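Local coordinates for periplasmic solute binding protein (PDB 4CL2) that binds manganese or zinc ions in the periplasm and probably delivers them to a metal-uptake transporter, as relatives in its family do, at residues A[57-62]-A[79-84]; A[7-12]-A[26-31]; A[167-172]-A[216-221]; A[185-190]-A[203-208]. All blocks are in the same frame, centred on the assembly; numbering follows the deposited sequence.

Interaction 1 (A[57-62]-A[79-84]); sequences ILCNGL and TKIITV
Leu58 and Ile82 lie side by side and point the same way, and CD2 of Leu58 fills the notch beside Ile82, 3.8 Å from its CB. The same face carries Val84, whose CG1 comes to 4.1 Å from Leu58 CB, so that Leu58 is met by both Ile82 and Val84. On the other face, the sulfur of Cys59 reaches back along the sheet to Ile81 rather than to Thr83, its partner in register, with SG 3.8 Å from Ile81 CG2. The SG lies anti to its own carbonyl carbon (chi1 -74°), which swings it toward that methyl. Farther back, the side chains of Ile57 and Thr79 cross at about a right angle, CG1 meeting CG2. At the forward end the bump belongs to Thr83: its CG2 nestles against Gly61, 3.9 Å from CA, on the side where a CB would otherwise project. Val84 closes this end, with CG2 3.4 Å from Cys59 O. Four nearly straight backbone bonds, among them Cys59 N to Ile82 O at 2.8 Å, fix the parallel register. Helices 12-22 and 111-128 cover the Leu58 face. Beyond the strand, Asn60 OD1 accepts from the Tyr117 hydroxyl, and ND2 donates to Pro105 O and Gly61 O; metal-binding His106 is about 7 Å away between side chains. The pairing forms the edge of a four-stranded parallel sheet in an alpha/beta lobe, the loop after strand 56-59 lying near the metal cleft.

Interaction 2 (A[7-12]-A[26-31]); sequences VLSSFS and VTVTTL. With SO4 (sulfate ion), chain B.
Leu8 and Thr29 meet at about a right angle in the two strands of a beta-alpha-beta unit, strand 6-9, helix 12-22 and strand 27-30. The Thr29 hydroxyl sits over Leu8, with OG1 3.3 Å from Leu8 CD1. That methyl also reaches the corner at the end of the second strand, 3.6 Å from Leu31 N. On the other face, Val7 CG2 packs on Val26 CG2 at 3.7 Å, while the methyl of Thr30 fits against the bend after the first strand, CG2 3.6 Å from Phe11 C. With CG2 anti to the backbone N (chi1 -58° for OG1), Thr30 directs this methyl forward, toward the start of helix 12-22, where Phe11 is the N-cap residue.

Between the two faces, backbone bonds set the parallel register. Ser9 N reaches Thr29 O from above the carbonyl plane, 35° out of it, whereas Leu31 N lies nearly on the line of the Ser9 carbonyl, though its N-H is bent (154°). Farther out, Leu8 bonds through its backbone to Leu56 and Leu58 of the neighbouring strand, and the Ser10 hydroxyl is held by Glu65. The outer edge of strand 27-30 receives a sulfate, probably from the crystallisation liquor and also bonded by Lys50: Thr30 N donates to its O3 at 2.9 Å.

Interaction 3 (A[167-172]-A[216-221]); sequences WFVTSE and KFIFSE. With MN (manganese (II) ion), chain L.
Ser171 and Glu172 present their backbone N-H groups to the carboxylate of Glu221, a two-pronged clasp where two parallel strands of the second alpha/beta lobe splay apart by 46° beside the metal site. Among the polar contacts, Ser171 N meets the syn lone pair of OE2 at 2.9 Å, and Glu172 N meets OE1, also on the syn side but 16° out of the carboxylate plane. The bend in Glu221 at chi2 (89°) folds its carboxylate back to this corner of the chain. Two bonds thus hold the group against rotation, and Asn224 adds a third through OE1. The Ser171 hydroxyl gives its proton to Phe219 O, in the carbonyl plane.

Apolar packing is confined to the strand part, where Val169 CG1 meets Ile218 CG1 obliquely at 3.7 Å. Here the direct backbone link is Phe219 N to Val169 O at 3.0 Å, while one step back a water accepts from Val169 N and donates to Phe217 O, filling in as the strands diverge.

Metal binding completes the account. Glu172, extended beyond CG, shares the manganese ion with His106 and Asp247; Asn193 N also bonds its OE2, which lies 2.3 Å from the metal.

Interaction 4 (A[185-190]-A[203-208]); sequences KSLYLW and MRHAIN
Leu189 and Ala206 form the close part of a strand-to-helix packing within a beta-alpha-beta connection of the second lobe, where helix 200-212 follows strand 185-188 and leads to strand 217-221. The axes of the strand and of the helical segment approach to 8.3 Å at closest, their directions 134° apart, and no hydrogen bond joins the two segments. Leu189 CD2 lies 3.7 Å from Ala206 CB, the short side chain letting the leucine branch come down onto the helix. Its CG stands anti to the carbonyl carbon (chi1 -51°), and from there the two methyls divide: CD2 goes to Ala206, CD1 more distantly to the end of Met203, 4.4 Å from CE. The alanine methyl also faces the backbone at Tyr188 O, 4.1 Å away. Pro228 and Val232 of helix 227-236 press on Leu189 as well, closing that buried side.

Toward the surface the fit slackens, and Leu187 divides its methyls between a buried and an outer neighbour: CD1 approaches Ala206 O at 4.0 Å, while CD2 turns to exposed His205. His205 ND1 is hydrogen-bonded to a glycerol, probably from the crystallisation liquor. Leu187 and His205 cross at about a right angle, the ring offering its carbon CD2 to Leu187 CD2 at 4.0 Å.

Overall arrangement
Interactions 1 and 2 lie in one lobe and share one parallel sheet, their inner strands joined by the bonds Leu58 N to Leu8 O and Ser10 N to Leu58 O; interactions 3 and 4 lie across the chain's centre, about 29 to 35 Å away between centres, and are tied to each other through strands 167-170 and 185-188. Interactions 2 and 3 are the most buried, whereas interactions 1 and 4 each include a surface edge. Chemistry follows place: regular backbone pairing in 1 and 2, a carboxylate clasp and metal ligand in 3, mainly van der Waals strand-helix packing in 4. The manganese sits between the lobes, bound by Glu172 of interaction 3, with the loop ends of 1 and 2 near by.

Interaction 1 (A[57-62]-A[79-84])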
loop_
_atom_site.group_PDB
_atom_site.type_symbol
_atom_site.label_atom_id
_atom_site.label_comp_id
_atom_site.label_asym_id
_atom_site.label_seq_id
_atom_site.Cartn_x
_atom_site.Cartn_y
_atom_site.Cartn_z
ATOM N N ILE A 57 8.261 -3.493 -16.410
ATOM C CA ILE A 57 8.549 -3.262 -14.989
ATOM C C ILE A 57 7.437 -2.382 -14.427
ATOM O O ILE A 57 7.155 -1.328 -14.971
ATOM C CB ILE A 57 9.917 -2.643 -14.779
ATOM C CG1 ILE A 57 10.992 -3.584 -15.313
ATOM C CG2 ILE A 57 10.126 -2.354 -13.305
ATOM C CD1 ILE A 57 12.401 -3.028 -15.248
ATOM N N LEU A 58 6.779 -2.873 -13.376
ATOM C CA LEU A 58 5.664 -2.160 -12.764
ATOM C C LEU A 58 6.097 -1.585 -11.400
ATOM O O LEU A 58 6.449 -2.321 -10.476
ATOM C CB LEU A 58 4.504 -3.095 -12.575
ATOM C CG LEU A 58 3.926 -3.777 -13.803
ATOM C CD1 LEU A 58 2.816 -4.749 -13.345
ATOM C CD2 LEU A 58 3.417 -2.717 -14.794
ATOM N N CYS A 59 6.122 -0.266 -11.332
ATOM C CA CYS A 59 6.552 0.472 -10.115
ATOM C C CYS A 59 5.326 1.173 -9.510
ATOM O O CYS A 59 4.400 1.562 -10.214
ATOM C CB CYS A 59 7.601 1.535 -10.440
ATOM S SG CYS A 59 9.225 0.761 -10.779
ATOM N N ASN A 60 5.417 1.435 -8.214
ATOM C CA ASN A 60 4.463 2.266 -7.512
ATOM C C ASN A 60 4.550 3.709 -7.871
ATOM O O ASN A 60 3.504 4.422 -7.977
ATOM C CB ASN A 60 4.733 2.193 -6.007
ATOM C CG ASN A 60 3.526 2.693 -5.194
ATOM O OD1 ASN A 60 2.507 2.007 -5.111
ATOM N ND2 ASN A 60 3.695 3.836 -4.556
ATOM N N GLY A 61 5.761 4.189 -8.061
ATOM C CA GLY A 61 6.010 5.623 -8.090
ATOM C C GLY A 61 5.727 6.229 -6.751
ATOM O O GLY A 61 5.819 5.543 -5.709
ATOM N N LEU A 62 5.406 7.530 -6.743
ATOM C CA LEU A 62 5.301 8.321 -5.507
ATOM C C LEU A 62 6.561 8.146 -4.633
ATOM O O LEU A 62 6.486 8.011 -3.419
ATOM C CB LEU A 62 4.006 7.990 -4.771
ATOM C CG LEU A 62 2.742 8.136 -5.610
ATOM C CD1 LEU A 62 1.519 7.575 -4.849
ATOM C CD2 LEU A 62 2.431 9.527 -6.165
ATOM N N THR A 79 11.597 -2.781 -23.071
ATOM C CA THR A 79 11.019 -2.923 -21.739
ATOM C C THR A 79 10.751 -1.554 -21.130
ATOM O O THR A 79 11.697 -0.761 -20.928
ATOM C CB THR A 79 11.957 -3.705 -20.793
ATOM O OG1 THR A 79 11.925 -5.076 -21.212
ATOM C CG2 THR A 79 11.474 -3.616 -19.334
ATOM N N LYS A 80 9.489 -1.317 -20.816
ATOM C CA LYS A 80 9.054 -0.032 -20.252
ATOM C C LYS A 80 8.931 -0.143 -18.718
ATOM O O LYS A 80 8.678 -1.220 -18.213
ATOM C CB LYS A 80 7.704 0.309 -20.844
ATOM C CG LYS A 80 7.793 0.607 -22.348
ATOM C CD LYS A 80 6.453 1.013 -22.931
ATOM C CE LYS A 80 6.650 1.464 -24.387
ATOM N NZ LYS A 80 5.368 1.860 -25.014
ATOM N N ILE A 81 9.094 0.980 -18.040
ATOM C CA ILE A 81 8.774 1.106 -16.614
ATOM C C ILE A 81 7.445 1.838 -16.486
ATOM O O ILE A 81 7.334 3.002 -16.989
ATOM C CB ILE A 81 9.883 1.849 -15.864
ATOM C CG1 ILE A 81 11.226 1.194 -16.092
ATOM C CG2 ILE A 81 9.526 1.988 -14.407
ATOM C CD1 ILE A 81 12.420 1.967 -15.632
ATOM N N ILE A 82 6.450 1.188 -15.904
ATOM C CA ILE A 82 5.080 1.742 -15.811
ATOM C C ILE A 82 4.869 2.124 -14.351
ATOM O O ILE A 82 5.204 1.362 -13.458
ATOM C CB ILE A 82 4.031 0.706 -16.222
ATOM C CG1 ILE A 82 4.224 0.243 -17.686
ATOM C CG2 ILE A 82 2.576 1.167 -15.920
ATOM C CD1 ILE A 82 4.107 1.269 -18.711
ATOM N N THR A 83 4.317 3.320 -14.109
ATOM C CA THR A 83 3.968 3.792 -12.788
ATOM C C THR A 83 2.482 3.505 -12.617
ATOM O O THR A 83 1.628 4.153 -13.274
ATOM C CB THR A 83 4.263 5.288 -12.687
ATOM O OG1 THR A 83 5.695 5.428 -12.829
ATOM C CG2 THR A 83 3.822 5.844 -11.324
ATOM N N VAL A 84 2.170 2.588 -11.720
ATOM C CA VAL A 84 0.842 2.096 -11.585
ATOM C C VAL A 84 -0.083 2.970 -10.749
ATOM O O VAL A 84 -1.261 2.682 -10.698
ATOM C CB VAL A 84 0.770 0.627 -11.061
ATOM C CG1 VAL A 84 1.655 -0.293 -11.913
ATOM C CG2 VAL A 84 1.214 0.563 -9.606
#

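Interaction 2 (A[7-12]-A[26-31])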
loop_
_atom_site.group_PDB
_atom_site.type_symbol
_atom_site.label_atom_id
_atom_site.label_comp_id
_atom_site.label_asym_id
_atom_site.label_seq_id
_atom_site.Cartn_x
_atom_site.Cartn_y
_atom_site.Cartn_z
ATOM N N VAL A 7 6.916 -10.130 -16.291
ATOM C CA VAL A 7 6.497 -8.801 -15.769
ATOM C C VAL A 7 7.006 -8.742 -14.311
ATOM O O VAL A 7 6.591 -9.537 -13.441
ATOM C CB VAL A 7 4.977 -8.642 -15.801
ATOM C CG1 VAL A 7 4.594 -7.314 -15.197
ATOM C CG2 VAL A 7 4.475 -8.768 -17.225
ATOM N N LEU A 8 7.933 -7.818 -14.091
ATOM C CA LEU A 8 8.586 -7.578 -12.791
ATOM C C LEU A 8 7.851 -6.450 -12.052
ATOM O O LEU A 8 7.763 -5.322 -12.510
ATOM C CB LEU A 8 10.070 -7.274 -12.968
ATOM C CG LEU A 8 10.760 -6.897 -11.658
ATOM C CD1 LEU A 8 10.827 -8.072 -10.679
ATOM C CD2 LEU A 8 12.184 -6.386 -12.029
ATOM N N SER A 9 7.316 -6.771 -10.880
ATOM C CA SER A 9 6.701 -5.776 -9.965
ATOM C C SER A 9 7.745 -5.349 -8.905
ATOM O O SER A 9 8.602 -6.129 -8.488
ATOM C CB SER A 9 5.459 -6.366 -9.289
ATOM O OG SER A 9 4.432 -6.720 -10.208
ATOM N N SER A 10 7.699 -4.085 -8.512
ATOM C CA SER A 10 8.687 -3.551 -7.584
ATOM C C SER A 10 8.560 -4.200 -6.186
ATOM O O SER A 10 9.578 -4.353 -5.523
ATOM C CB SER A 10 8.636 -2.042 -7.525
ATOM O OG SER A 10 7.384 -1.595 -6.991
ATOM N N PHE A 11 7.359 -4.443 -5.725
ATOM C CA PHE A 11 7.181 -5.046 -4.406
ATOM C C PHE A 11 5.918 -5.857 -4.310
ATOM O O PHE A 11 5.125 -5.990 -5.264
ATOM C CB PHE A 11 7.297 -3.965 -3.282
ATOM C CG PHE A 11 6.013 -3.164 -3.022
ATOM C CD1 PHE A 11 5.450 -2.324 -3.969
ATOM C CD2 PHE A 11 5.412 -3.251 -1.774
ATOM C CE1 PHE A 11 4.314 -1.566 -3.681
ATOM C CE2 PHE A 11 4.262 -2.506 -1.482
ATOM C CZ PHE A 11 3.725 -1.657 -2.434
ATOM N N SER A 12 5.785 -6.555 -3.174
ATOM C CA SER A 12 4.838 -7.672 -3.073
ATOM C C SER A 12 3.419 -7.300 -3.395
ATOM O O SER A 12 2.691 -8.077 -4.013
ATOM C CB SER A 12 4.896 -8.297 -1.652
ATOM O OG SER A 12 4.706 -7.329 -0.601
ATOM N N VAL A 26 1.308 -14.442 -18.156
ATOM C CA VAL A 26 2.693 -13.978 -18.063
ATOM C C VAL A 26 3.286 -14.490 -16.756
ATOM O O VAL A 26 2.554 -14.869 -15.829
ATOM C CB VAL A 26 2.825 -12.447 -18.129
ATOM C CG1 VAL A 26 2.159 -11.906 -19.364
ATOM C CG2 VAL A 26 2.339 -11.772 -16.850
ATOM N N THR A 27 4.615 -14.515 -16.700
ATOM C CA THR A 27 5.321 -14.796 -15.471
ATOM C C THR A 27 5.454 -13.542 -14.651
ATOM O O THR A 27 6.010 -12.586 -15.134
ATOM C CB THR A 27 6.703 -15.385 -15.789
ATOM O OG1 THR A 27 6.493 -16.582 -16.552
ATOM C CG2 THR A 27 7.470 -15.722 -14.519
ATOM N N VAL A 28 4.899 -13.519 -13.433
ATOM C CA VAL A 28 4.962 -12.340 -12.599
ATOM C C VAL A 28 6.070 -12.583 -11.558
ATOM O O VAL A 28 6.077 -13.609 -10.830
ATOM C CB VAL A 28 3.604 -12.090 -11.919
ATOM C CG1 VAL A 28 3.727 -10.989 -10.886
ATOM C CG2 VAL A 28 2.566 -11.711 -12.966
ATOM N N THR A 29 7.009 -11.681 -11.513
ATOM C CA THR A 29 8.117 -11.674 -10.545
ATOM C C THR A 29 7.981 -10.426 -9.681
ATOM O O THR A 29 7.221 -9.455 -10.029
ATOM C CB THR A 29 9.445 -11.716 -11.263
ATOM O OG1 THR A 29 9.507 -10.657 -12.240
ATOM C CG2 THR A 29 9.652 -13.082 -11.916
ATOM N N THR A 30 8.720 -10.447 -8.574
ATOM C CA THR A 30 8.732 -9.358 -7.594
ATOM C C THR A 30 10.139 -9.043 -7.170
ATOM O O THR A 30 10.936 -9.967 -6.903
ATOM C CB THR A 30 7.888 -9.787 -6.345
ATOM O OG1 THR A 30 6.548 -10.097 -6.753
ATOM C CG2 THR A 30 7.883 -8.690 -5.306
ATOM N N LEU A 31 10.475 -7.765 -7.071
ATOM C CA LEU A 31 11.805 -7.385 -6.629
ATOM C C LEU A 31 11.903 -7.394 -5.096
ATOM O O LEU A 31 12.673 -8.159 -4.561
ATOM C CB LEU A 31 12.191 -6.004 -7.160
ATOM C CG LEU A 31 13.537 -5.426 -6.777
ATOM C CD1 LEU A 31 14.651 -6.278 -7.367
ATOM C CD2 LEU A 31 13.735 -3.997 -7.293
HETATM S S SO4 B . 9.376 -14.155 -7.708
HETATM O O1 SO4 B . 9.251 -14.105 -6.240
HETATM O O2 SO4 B . 10.219 -15.228 -8.287
HETATM O O3 SO4 B . 10.045 -12.962 -8.056
HETATM O O4 SO4 B . 8.042 -14.333 -8.288
#

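Interaction 3 (A[167-172]-A[216-221])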
loop_
_atom_site.group_PDB
_atom_site.type_symbol
_atom_site.label_atom_id
_atom_site.label_comp_id
_atom_site.label_asym_id
_atom_site.label_seq_id
_atom_site.Cartn_x
_atom_site.Cartn_y
_atom_site.Cartn_z
ATOM N N TRP A 167 -11.064 9.673 12.909
ATOM C CA TRP A 167 -9.600 9.836 12.942
ATOM C C TRP A 167 -8.980 8.497 12.723
ATOM O O TRP A 167 -9.380 7.509 13.378
ATOM C CB TRP A 167 -9.153 10.309 14.299
ATOM C CG TRP A 167 -9.516 11.698 14.578
ATOM C CD1 TRP A 167 -10.607 12.140 15.242
ATOM C CD2 TRP A 167 -8.775 12.843 14.206
ATOM N NE1 TRP A 167 -10.608 13.485 15.281
ATOM C CE2 TRP A 167 -9.491 13.950 14.643
ATOM C CE3 TRP A 167 -7.578 13.037 13.533
ATOM C CZ2 TRP A 167 -9.041 15.248 14.457
ATOM C CZ3 TRP A 167 -7.128 14.330 13.347
ATOM C CH2 TRP A 167 -7.858 15.408 13.793
ATOM N N PHE A 168 -7.986 8.449 11.846
ATOM C CA PHE A 168 -7.157 7.238 11.636
ATOM C C PHE A 168 -5.782 7.663 12.180
ATOM O O PHE A 168 -5.168 8.555 11.587
ATOM C CB PHE A 168 -6.979 6.853 10.195
ATOM C CG PHE A 168 -8.197 6.292 9.540
ATOM C CD1 PHE A 168 -9.208 5.679 10.278
ATOM C CD2 PHE A 168 -8.324 6.383 8.163
ATOM C CE1 PHE A 168 -10.315 5.175 9.601
ATOM C CE2 PHE A 168 -9.435 5.871 7.514
ATOM C CZ PHE A 168 -10.420 5.270 8.249
ATOM N N VAL A 169 -5.362 7.082 13.294
ATOM C CA VAL A 169 -4.066 7.454 13.961
ATOM C C VAL A 169 -3.095 6.266 14.006
ATOM O O VAL A 169 -3.400 5.216 14.515
ATOM C CB VAL A 169 -4.287 7.978 15.377
ATOM C CG1 VAL A 169 -2.973 8.449 16.035
ATOM C CG2 VAL A 169 -5.293 9.124 15.329
ATOM N N THR A 170 -1.973 6.455 13.370
ATOM C CA THR A 170 -1.062 5.356 13.110
ATOM C C THR A 170 0.343 5.824 13.458
ATOM O O THR A 170 0.539 6.965 13.898
ATOM C CB THR A 170 -1.074 4.895 11.668
ATOM O OG1 THR A 170 -0.780 6.017 10.855
ATOM C CG2 THR A 170 -2.409 4.317 11.268
ATOM N N SER A 171 1.309 4.930 13.279
ATOM C CA SER A 171 2.690 5.272 13.619
ATOM C C SER A 171 3.296 5.903 12.344
ATOM O O SER A 171 3.636 7.099 12.374
ATOM C CB SER A 171 3.455 3.984 14.066
ATOM O OG SER A 171 2.889 3.554 15.312
ATOM N N GLU A 172 3.532 5.109 11.341
ATOM C CA GLU A 172 3.845 5.631 10.002
ATOM C C GLU A 172 2.611 6.271 9.375
ATOM O O GLU A 172 1.489 5.868 9.664
ATOM C CB GLU A 172 4.307 4.494 9.080
ATOM C CG GLU A 172 4.962 4.997 7.799
ATOM C CD GLU A 172 5.219 3.890 6.781
ATOM O OE1 GLU A 172 4.427 2.970 6.647
ATOM O OE2 GLU A 172 6.165 3.958 6.048
ATOM N N LYS A 216 -9.176 8.027 20.592
ATOM C CA LYS A 216 -9.250 6.867 21.463
ATOM C C LYS A 216 -8.208 5.752 21.183
ATOM O O LYS A 216 -7.876 5.005 22.060
ATOM C CB LYS A 216 -10.647 6.254 21.307
ATOM C CG LYS A 216 -11.779 7.191 21.723
ATOM C CD LYS A 216 -11.732 7.482 23.196
ATOM C CE LYS A 216 -12.768 8.537 23.556
ATOM N NZ LYS A 216 -12.429 9.138 24.871
ATOM N N PHE A 217 -7.737 5.687 19.955
ATOM C CA PHE A 217 -6.840 4.606 19.504
ATOM C C PHE A 217 -5.708 5.094 18.624
ATOM O O PHE A 217 -5.863 5.993 17.740
ATOM C CB PHE A 217 -7.646 3.502 18.748
ATOM C CG PHE A 217 -8.520 2.681 19.660
ATOM C CD1 PHE A 217 -8.019 1.554 20.296
ATOM C CD2 PHE A 217 -9.833 3.052 19.858
ATOM C CE1 PHE A 217 -8.830 0.812 21.149
ATOM C CE2 PHE A 217 -10.663 2.336 20.720
ATOM C CZ PHE A 217 -10.150 1.224 21.377
ATOM N N ILE A 218 -4.574 4.417 18.798
ATOM C CA ILE A 218 -3.432 4.553 17.886
ATOM C C ILE A 218 -2.848 3.192 17.534
ATOM O O ILE A 218 -2.655 2.385 18.431
ATOM C CB ILE A 218 -2.315 5.507 18.478
ATOM C CG1 ILE A 218 -1.102 5.609 17.519
ATOM C CG2 ILE A 218 -1.958 5.093 19.886
ATOM C CD1 ILE A 218 -0.124 6.734 17.907
ATOM N N PHE A 219 -2.568 2.959 16.261
ATOM C CA PHE A 219 -2.042 1.678 15.756
ATOM C C PHE A 219 -0.557 1.751 15.469
ATOM O O PHE A 219 0.042 2.861 15.332
ATOM C CB PHE A 219 -2.713 1.312 14.456
ATOM C CG PHE A 219 -4.212 1.146 14.563
ATOM C CD1 PHE A 219 -4.746 -0.070 14.982
ATOM C CD2 PHE A 219 -5.067 2.197 14.299
ATOM C CE1 PHE A 219 -6.122 -0.240 15.095
ATOM C CE2 PHE A 219 -6.444 2.029 14.381
ATOM C CZ PHE A 219 -6.960 0.817 14.789
ATOM N N SER A 220 0.065 0.596 15.438
ATOM C CA SER A 220 1.344 0.422 14.731
ATOM C C SER A 220 1.232 -0.518 13.602
ATOM O O SER A 220 0.136 -0.989 13.292
ATOM C CB SER A 220 2.474 0.039 15.715
ATOM O OG SER A 220 2.246 -1.281 16.258
ATOM N N GLU A 221 2.333 -0.771 12.896
ATOM C CA GLU A 221 2.299 -1.517 11.696
ATOM C C GLU A 221 3.312 -2.678 11.662
ATOM O O GLU A 221 4.222 -2.736 12.450
ATOM C CB GLU A 221 2.414 -0.597 10.472
ATOM C CG GLU A 221 1.342 0.519 10.478
ATOM C CD GLU A 221 1.745 1.807 11.212
ATOM O OE1 GLU A 221 2.760 2.333 10.925
ATOM O OE2 GLU A 221 1.014 2.292 12.059
HETATM MN MN MN L . 5.766 2.577 4.279
HETATM O O HOH W 1 -7.066 5.523 14.947
HETATM O O HOH W 2 3.888 1.291 8.608
#

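Interaction 4 (A[185-190]-A[203-208])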
loop_
_atom_site.group_PDB
_atom_site.type_symbol
_atom_site.label_atom_id
_atom_site.label_comp_id
_atom_site.label_asym_id
_atom_site.label_seq_id
_atom_site.Cartn_x
_atom_site.Cartn_y
_atom_site.Cartn_z
ATOM N N LYS A 185 -10.018 12.058 9.098
ATOM C CA LYS A 185 -8.743 12.787 9.307
ATOM C C LYS A 185 -7.647 11.815 9.749
ATOM O O LYS A 185 -7.987 10.783 10.287
ATOM C CB LYS A 185 -8.964 13.825 10.396
ATOM C CG LYS A 185 -9.949 14.926 9.985
ATOM C CD LYS A 185 -10.876 15.284 11.158
ATOM C CE LYS A 185 -12.117 14.381 11.221
ATOM N NZ LYS A 185 -12.704 14.355 12.590
ATOM N N SER A 186 -6.369 12.068 9.443
ATOM C CA SER A 186 -5.253 11.102 9.792
ATOM C C SER A 186 -4.285 11.932 10.702
ATOM O O SER A 186 -4.171 13.209 10.647
ATOM C CB SER A 186 -4.502 10.351 8.565
ATOM O OG SER A 186 -4.188 8.855 8.687
ATOM N N LEU A 187 -3.668 11.207 11.600
ATOM C CA LEU A 187 -2.605 11.702 12.468
ATOM C C LEU A 187 -1.614 10.566 12.526
ATOM O O LEU A 187 -2.011 9.406 12.438
ATOM C CB LEU A 187 -3.090 11.963 13.873
ATOM C CG LEU A 187 -3.509 13.332 14.378
ATOM C CD1 LEU A 187 -3.780 13.151 15.875
ATOM C CD2 LEU A 187 -2.404 14.362 14.161
ATOM N N TYR A 188 -0.330 10.909 12.595
ATOM C CA TYR A 188 0.705 9.886 12.596
ATOM C C TYR A 188 1.968 10.440 13.205
ATOM O O TYR A 188 2.094 11.656 13.423
ATOM C CB TYR A 188 0.951 9.263 11.223
ATOM C CG TYR A 188 1.125 10.262 10.123
ATOM C CD1 TYR A 188 2.352 10.861 9.896
ATOM C CD2 TYR A 188 0.025 10.669 9.348
ATOM C CE1 TYR A 188 2.502 11.808 8.877
ATOM C CE2 TYR A 188 0.167 11.624 8.354
ATOM C CZ TYR A 188 1.384 12.146 8.095
ATOM O OH TYR A 188 1.474 13.084 7.091
ATOM N N LEU A 189 2.916 9.537 13.465
ATOM C CA LEU A 189 4.171 9.895 14.175
ATOM C C LEU A 189 5.370 10.190 13.231
ATOM O O LEU A 189 6.266 10.966 13.602
ATOM C CB LEU A 189 4.517 8.763 15.161
ATOM C CG LEU A 189 3.403 8.326 16.096
ATOM C CD1 LEU A 189 3.885 7.285 17.122
ATOM C CD2 LEU A 189 2.846 9.502 16.845
ATOM N N TRP A 190 5.390 9.563 12.067
ATOM C CA TRP A 190 6.370 9.829 10.991
ATOM C C TRP A 190 5.771 9.487 9.658
ATOM O O TRP A 190 5.021 8.539 9.520
ATOM C CB TRP A 190 7.732 9.100 11.272
ATOM C CG TRP A 190 7.570 7.593 11.470
ATOM C CD1 TRP A 190 7.443 6.670 10.499
ATOM C CD2 TRP A 190 7.425 6.880 12.715
ATOM N NE1 TRP A 190 7.300 5.416 11.060
ATOM C CE2 TRP A 190 7.268 5.522 12.408
ATOM C CE3 TRP A 190 7.429 7.254 14.030
ATOM C CZ2 TRP A 190 7.093 4.554 13.388
ATOM C CZ3 TRP A 190 7.302 6.270 15.023
ATOM C CH2 TRP A 190 7.148 4.935 14.676
ATOM N N MET A 203 5.883 13.592 17.093
ATOM C CA MET A 203 5.279 12.908 18.255
ATOM C C MET A 203 4.553 13.864 19.165
ATOM O O MET A 203 3.383 13.623 19.524
ATOM C CB MET A 203 6.329 12.104 19.025
ATOM C CG MET A 203 5.757 11.242 20.142
ATOM S SD MET A 203 7.091 10.190 20.820
ATOM C CE MET A 203 7.133 8.789 19.749
ATOM N N ARG A 204 5.218 14.958 19.548
ATOM C CA ARG A 204 4.565 15.959 20.400
ATOM C C ARG A 204 3.210 16.440 19.800
ATOM O O ARG A 204 2.199 16.589 20.488
ATOM C CB ARG A 204 5.502 17.143 20.655
ATOM C CG ARG A 204 6.814 16.774 21.387
ATOM C CD ARG A 204 7.549 17.990 21.937
ATOM N NE ARG A 204 7.935 18.974 20.907
ATOM C CZ ARG A 204 9.088 18.992 20.232
ATOM N NH1 ARG A 204 10.046 18.111 20.469
ATOM N NH2 ARG A 204 9.287 19.926 19.315
ATOM N N HIS A 205 3.211 16.685 18.507
ATOM C CA HIS A 205 1.983 17.128 17.806
ATOM C C HIS A 205 0.858 16.111 17.875
ATOM O O HIS A 205 -0.305 16.452 18.166
ATOM C CB HIS A 205 2.322 17.455 16.359
ATOM C CG HIS A 205 1.132 17.829 15.528
ATOM N ND1 HIS A 205 0.514 19.058 15.628
ATOM C CD2 HIS A 205 0.481 17.164 14.536
ATOM C CE1 HIS A 205 -0.497 19.116 14.774
ATOM N NE2 HIS A 205 -0.546 17.978 14.109
ATOM N N ALA A 206 1.194 14.843 17.638
ATOM C CA ALA A 206 0.175 13.818 17.711
ATOM C C ALA A 206 -0.392 13.693 19.082
ATOM O O ALA A 206 -1.605 13.495 19.258
ATOM C CB ALA A 206 0.723 12.470 17.253
ATOM N N ILE A 207 0.476 13.824 20.098
ATOM C CA ILE A 207 -0.010 13.722 21.453
ATOM C C ILE A 207 -0.985 14.857 21.712
ATOM O O ILE A 207 -2.072 14.652 22.274
ATOM C CB ILE A 207 1.193 13.719 22.463
ATOM C CG1 ILE A 207 1.918 12.367 22.326
ATOM C CG2 ILE A 207 0.744 13.977 23.869
ATOM C CD1 ILE A 207 3.267 12.334 22.992
ATOM N N ASN A 208 -0.586 16.056 21.283
ATOM C CA ASN A 208 -1.416 17.219 21.507
ATOM C C ASN A 208 -2.745 17.099 20.775
ATOM O O ASN A 208 -3.816 17.371 21.357
ATOM C CB ASN A 208 -0.629 18.480 21.129
ATOM C CG ASN A 208 0.373 18.859 22.204
ATOM O OD1 ASN A 208 0.137 18.597 23.357
ATOM N ND2 ASN A 208 1.492 19.419 21.826
#